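Local coordinates for protein PelA (Pseudomonas aeruginosa, PDB 5TCB) that probably hydrolyses glycosidic bonds through this glycoside hydrolase domain, one part of a longer protein that probably also has deacetylase activity, at residues A[24-36]-A[258-272]. Numbering follows the deposited sequence.
Sequences PSSVAFWYAERPP and VPFVSTPALDYLGVS
Strands 27-30 and 258-262 run in roughly the same direction, at 35°, with their axes 6.4 Å apart at closest. No backbone-to-backbone hydrogen bond joins the two strands themselves. At one end Val27 N donates to Ser272 OG (3.2 Å, 160° at the hydrogen). The same hydroxyl gives its own proton to Pro259 O, nearly in line with that carbonyl, so Ser272 ties both strands together. At the other end Tyr31 N donates a hydrogen bond to the carbonyl O of Leu266 (2.9 Å). Leu266 ends the type I turn that starts at Thr263.

Between these two bonds lies Phe260. Its CG stands anti to the backbone N (chi1 -174°), which carries the ring across to strand 27-30. Ala28 CA sits over the ring centre, 3.7 Å from the centroid, a CH-pi contact. Phe29 N lies over the same face nearer the rim, and Phe260 CD2 meets the edge of the Phe29 ring at CD1 (3.9 Å).

These are the first and last strands of an eight-stranded parallel sheet. Their meeting closes the barrel, consistent with the (beta/alpha)8 fold of family GH114. A water lies at the edge of the Phe260 ring, in its plane. It donates to Phe29 O and Tyr268 O and accepts from Ser262 OG.

At the C-terminal end of strand 27-30, the Trp30 indole is sandwiched. Pro35 and Pro36 cover one face, and the backbone of Leu266 and Asp267 the other. Trp30 NE1 donates to Glu33 O in the ring plane (3.3 Å). Leu266 CB packs on Tyr31 CD2 (3.9 Å), while Pro36 CG packs against Leu269 CD1 (3.8 Å), the two side chains running in opposite directions.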
loop_
_atom_site.group_PDB
_atom_site.type_symbol
_atom_site.label_atom_id
_atom_site.label_comp_id
_atom_site.label_asym_id
_atom_site.label_seq_id
_atom_site.Cartn_x
_atom_site.Cartn_y
_atom_site.Cartn_z
ATOM N N PRO A 24 1.798 13.973 1.521
ATOM C CA PRO A 24 0.421 14.316 1.875
ATOM C C PRO A 24 0.286 15.106 3.168
ATOM O O PRO A 24 1.030 14.911 4.130
ATOM C CB PRO A 24 -0.239 12.946 2.035
ATOM C CG PRO A 24 0.843 12.094 2.536
ATOM C CD PRO A 24 2.093 12.565 1.830
ATOM N N SER A 25 -0.748 15.949 3.205
ATOM C CA SER A 25 -1.171 16.597 4.433
ATOM C C SER A 25 -2.156 15.743 5.216
ATOM O O SER A 25 -2.262 15.885 6.445
ATOM C CB SER A 25 -1.840 17.950 4.114
ATOM O OG SER A 25 -0.904 18.890 3.615
ATOM N N SER A 26 -2.876 14.886 4.510
ATOM C CA SER A 26 -3.867 13.966 5.046
ATOM C C SER A 26 -4.011 12.847 4.031
ATOM O O SER A 26 -3.654 13.007 2.868
ATOM C CB SER A 26 -5.221 14.639 5.289
ATOM O OG SER A 26 -5.798 15.087 4.078
ATOM N N VAL A 27 -4.500 11.692 4.485
ATOM C CA VAL A 27 -4.589 10.537 3.600
ATOM C C VAL A 27 -5.775 9.684 4.027
ATOM O O VAL A 27 -6.075 9.557 5.223
ATOM C CB VAL A 27 -3.260 9.736 3.596
ATOM C CG1 VAL A 27 -2.934 9.146 4.976
ATOM C CG2 VAL A 27 -3.283 8.684 2.543
ATOM N N ALA A 28 -6.456 9.125 3.030
ATOM C CA ALA A 28 -7.479 8.110 3.227
ATOM C C ALA A 28 -7.233 6.932 2.294
ATOM O O ALA A 28 -6.645 7.071 1.214
ATOM C CB ALA A 28 -8.895 8.692 3.007
ATOM N N PHE A 29 -7.708 5.757 2.728
ATOM C CA PHE A 29 -7.679 4.524 1.950
ATOM C C PHE A 29 -9.088 3.971 1.903
ATOM O O PHE A 29 -9.743 3.875 2.950
ATOM C CB PHE A 29 -6.783 3.458 2.603
ATOM C CG PHE A 29 -5.297 3.739 2.555
ATOM C CD1 PHE A 29 -4.736 4.710 3.374
ATOM C CD2 PHE A 29 -4.461 3.008 1.710
ATOM C CE1 PHE A 29 -3.380 4.974 3.348
ATOM C CE2 PHE A 29 -3.094 3.261 1.676
ATOM C CZ PHE A 29 -2.559 4.256 2.486
ATOM N N TRP A 30 -9.548 3.598 0.703
ATOM C CA TRP A 30 -10.890 3.043 0.531
ATOM C C TRP A 30 -10.802 1.950 -0.517
ATOM O O TRP A 30 -10.538 2.242 -1.684
ATOM C CB TRP A 30 -11.901 4.117 0.118
ATOM C CG TRP A 30 -13.292 3.569 0.051
ATOM C CD1 TRP A 30 -13.826 2.800 -0.967
ATOM C CD2 TRP A 30 -14.331 3.689 1.037
ATOM N NE1 TRP A 30 -15.108 2.459 -0.670
ATOM C CE2 TRP A 30 -15.459 2.991 0.547
ATOM C CE3 TRP A 30 -14.427 4.331 2.273
ATOM C CZ2 TRP A 30 -16.636 2.893 1.262
ATOM C CZ3 TRP A 30 -15.604 4.261 2.973
ATOM C CH2 TRP A 30 -16.709 3.544 2.475
ATOM N N TYR A 31 -11.004 0.700 -0.114
ATOM C CA TYR A 31 -10.839 -0.421 -1.031
ATOM C C TYR A 31 -12.157 -1.066 -1.418
ATOM O O TYR A 31 -12.169 -2.062 -2.173
ATOM C CB TYR A 31 -9.934 -1.473 -0.386
ATOM C CG TYR A 31 -8.477 -1.080 -0.216
ATOM C CD1 TYR A 31 -7.920 -0.020 -0.907
ATOM C CD2 TYR A 31 -7.654 -1.801 0.622
ATOM C CE1 TYR A 31 -6.600 0.302 -0.759
ATOM C CE2 TYR A 31 -6.315 -1.471 0.774
ATOM C CZ TYR A 31 -5.804 -0.435 0.071
ATOM O OH TYR A 31 -4.480 -0.093 0.212
ATOM N N ALA A 32 -13.259 -0.590 -0.873
ATOM C CA ALA A 32 -14.557 -1.209 -1.031
ATOM C C ALA A 32 -15.327 -0.599 -2.200
ATOM O O ALA A 32 -14.938 0.418 -2.785
ATOM C CB ALA A 32 -15.362 -1.070 0.264
ATOM N N GLU A 33 -16.432 -1.251 -2.544
ATOM C CA GLU A 33 -17.379 -0.689 -3.498
ATOM C C GLU A 33 -17.904 0.658 -3.015
ATOM O O GLU A 33 -17.800 1.020 -1.834
ATOM C CB GLU A 33 -18.565 -1.627 -3.707
ATOM C CG GLU A 33 -18.198 -3.007 -4.202
ATOM C CD GLU A 33 -19.405 -3.914 -4.283
ATOM O OE1 GLU A 33 -20.430 -3.585 -3.646
ATOM O OE2 GLU A 33 -19.334 -4.948 -4.981
ATOM N N ARG A 34 -18.464 1.403 -3.965
ATOM C CA ARG A 34 -19.192 2.640 -3.703
ATOM C C ARG A 34 -18.412 3.609 -2.804
ATOM O O ARG A 34 -18.888 3.981 -1.727
ATOM C CB ARG A 34 -20.557 2.328 -3.108
ATOM C CG ARG A 34 -21.435 1.496 -4.044
ATOM C CD ARG A 34 -22.799 1.180 -3.446
ATOM N NE ARG A 34 -22.694 0.344 -2.255
ATOM C CZ ARG A 34 -22.413 -0.956 -2.267
ATOM N NH1 ARG A 34 -22.194 -1.592 -3.412
ATOM N NH2 ARG A 34 -22.340 -1.625 -1.124
ATOM N N PRO A 35 -17.237 4.049 -3.230
ATOM C CA PRO A 35 -16.480 5.017 -2.426
ATOM C C PRO A 35 -17.261 6.314 -2.289
ATOM O O PRO A 35 -17.854 6.804 -3.264
ATOM C CB PRO A 35 -15.177 5.215 -3.217
ATOM C CG PRO A 35 -15.492 4.732 -4.612
ATOM C CD PRO A 35 -16.479 3.616 -4.422
ATOM N N PRO A 36 -17.332 6.886 -1.082
ATOM C CA PRO A 36 -18.061 8.146 -0.920
ATOM C C PRO A 36 -17.185 9.290 -1.402
ATOM O O PRO A 36 -16.367 9.821 -0.647
ATOM C CB PRO A 36 -18.363 8.184 0.586
ATOM C CG PRO A 36 -17.277 7.391 1.195
ATOM C CD PRO A 36 -16.970 6.297 0.219
ATOM N N VAL A 258 1.842 11.005 8.988
ATOM C CA VAL A 258 0.559 11.399 8.410
ATOM C C VAL A 258 -0.363 10.196 8.556
ATOM O O VAL A 258 -0.132 9.178 7.883
ATOM C CB VAL A 258 0.698 11.815 6.946
ATOM C CG1 VAL A 258 -0.650 12.302 6.395
ATOM C CG2 VAL A 258 1.724 12.924 6.818
ATOM N N PRO A 259 -1.358 10.232 9.442
ATOM C CA PRO A 259 -2.089 9.008 9.773
ATOM C C PRO A 259 -3.390 8.802 9.022
ATOM O O PRO A 259 -4.028 9.756 8.585
ATOM C CB PRO A 259 -2.381 9.197 11.254
ATOM C CG PRO A 259 -2.639 10.673 11.355
ATOM C CD PRO A 259 -1.688 11.330 10.378
ATOM N N PHE A 260 -3.804 7.541 8.933
ATOM C CA PHE A 260 -5.181 7.180 8.644
ATOM C C PHE A 260 -5.536 6.049 9.574
ATOM O O PHE A 260 -4.842 5.030 9.593
ATOM C CB PHE A 260 -5.370 6.750 7.198
ATOM C CG PHE A 260 -6.819 6.504 6.799
ATOM C CD1 PHE A 260 -7.763 7.521 6.872
ATOM C CD2 PHE A 260 -7.204 5.270 6.278
ATOM C CE1 PHE A 260 -9.083 7.316 6.482
ATOM C CE2 PHE A 260 -8.518 5.060 5.882
ATOM C CZ PHE A 260 -9.458 6.072 5.957
ATOM N N VAL A 261 -6.582 6.239 10.362
ATOM C CA VAL A 261 -6.982 5.268 11.369
ATOM C C VAL A 261 -8.332 4.723 10.944
ATOM O O VAL A 261 -9.332 5.451 10.932
ATOM C CB VAL A 261 -7.034 5.888 12.766
ATOM C CG1 VAL A 261 -7.289 4.795 13.804
ATOM C CG2 VAL A 261 -5.737 6.686 13.054
ATOM N N SER A 262 -8.370 3.449 10.571
ATOM C CA SER A 262 -9.558 2.917 9.914
ATOM C C SER A 262 -9.729 1.446 10.292
ATOM O O SER A 262 -9.205 0.990 11.310
ATOM C CB SER A 262 -9.448 3.157 8.398
ATOM O OG SER A 262 -10.679 2.902 7.769
ATOM N N THR A 263 -10.501 0.722 9.508
ATOM C CA THR A 263 -10.788 -0.698 9.678
ATOM C C THR A 263 -9.958 -1.520 8.710
ATOM O O THR A 263 -9.560 -1.032 7.646
ATOM C CB THR A 263 -12.270 -0.979 9.405
ATOM O OG1 THR A 263 -12.564 -0.610 8.052
ATOM C CG2 THR A 263 -13.165 -0.205 10.367
ATOM N N PRO A 264 -9.729 -2.800 9.008
ATOM C CA PRO A 264 -8.880 -3.622 8.121
ATOM C C PRO A 264 -9.454 -3.854 6.735
ATOM O O PRO A 264 -8.688 -4.152 5.811
ATOM C CB PRO A 264 -8.749 -4.938 8.897
ATOM C CG PRO A 264 -9.975 -4.980 9.790
ATOM C CD PRO A 264 -10.205 -3.556 10.180
ATOM N N ALA A 265 -10.771 -3.754 6.562
ATOM C CA ALA A 265 -11.375 -3.854 5.245
ATOM C C ALA A 265 -11.261 -2.562 4.448
ATOM O O ALA A 265 -11.457 -2.589 3.228
ATOM C CB ALA A 265 -12.850 -4.235 5.375
ATOM N N LEU A 266 -10.897 -1.461 5.097
ATOM C CA LEU A 266 -10.788 -0.159 4.445
ATOM C C LEU A 266 -12.086 0.168 3.713
ATOM O O LEU A 266 -12.109 0.581 2.541
ATOM C CB LEU A 266 -9.575 -0.084 3.516
ATOM C CG LEU A 266 -8.181 0.019 4.140
ATOM C CD1 LEU A 266 -8.114 1.005 5.299
ATOM C CD2 LEU A 266 -7.679 -1.346 4.552
ATOM N N ASP A 267 -13.184 0.004 4.452
ATOM C CA ASP A 267 -14.530 0.244 3.958
ATOM C C ASP A 267 -15.251 1.289 4.804
ATOM O O ASP A 267 -16.478 1.262 4.924
ATOM C CB ASP A 267 -15.315 -1.063 3.934
ATOM C CG ASP A 267 -15.490 -1.680 5.315
ATOM O OD1 ASP A 267 -14.941 -1.147 6.306
ATOM O OD2 ASP A 267 -16.160 -2.735 5.408
ATOM N N TYR A 268 -14.477 2.217 5.373
ATOM C CA TYR A 268 -14.915 3.100 6.444
ATOM C C TYR A 268 -14.270 4.453 6.252
ATOM O O TYR A 268 -13.095 4.537 5.894
ATOM C CB TYR A 268 -14.519 2.502 7.804
ATOM C CG TYR A 268 -14.672 3.385 9.051
ATOM C CD1 TYR A 268 -15.903 3.860 9.473
ATOM C CD2 TYR A 268 -13.573 3.652 9.847
ATOM C CE1 TYR A 268 -16.020 4.629 10.650
ATOM C CE2 TYR A 268 -13.666 4.402 11.000
ATOM C CZ TYR A 268 -14.879 4.874 11.420
ATOM O OH TYR A 268 -14.946 5.602 12.582
ATOM N N LEU A 269 -15.033 5.517 6.515
ATOM C CA LEU A 269 -14.478 6.866 6.475
ATOM C C LEU A 269 -13.730 7.108 7.788
ATOM O O LEU A 269 -14.203 7.773 8.709
ATOM C CB LEU A 269 -15.579 7.883 6.214
ATOM C CG LEU A 269 -16.011 8.066 4.766
ATOM C CD1 LEU A 269 -17.279 8.897 4.696
ATOM C CD2 LEU A 269 -14.877 8.730 3.960
ATOM N N GLY A 270 -12.519 6.566 7.841
ATOM C CA GLY A 270 -11.651 6.720 8.988
ATOM C C GLY A 270 -11.125 8.137 9.099
ATOM O O GLY A 270 -11.514 9.049 8.369
ATOM N N VAL A 271 -10.194 8.319 10.044
ATOM C CA VAL A 271 -9.772 9.652 10.424
ATOM C C VAL A 271 -8.291 9.861 10.165
ATOM O O VAL A 271 -7.456 8.998 10.444
ATOM C CB VAL A 271 -10.123 9.913 11.891
ATOM C CG1 VAL A 271 -11.635 9.979 12.022
ATOM C CG2 VAL A 271 -9.581 8.845 12.758
ATOM N N SER A 272 -7.977 11.045 9.686
ATOM C CA SER A 272 -6.620 11.498 9.462
ATOM C C SER A 272 -6.265 12.729 10.281
ATOM O O SER A 272 -5.102 12.902 10.631
ATOM C CB SER A 272 -6.393 11.778 7.950
ATOM O OG SER A 272 -5.017 12.053 7.671
HETATM O O HOH W 1 -11.173 2.883 5.087
#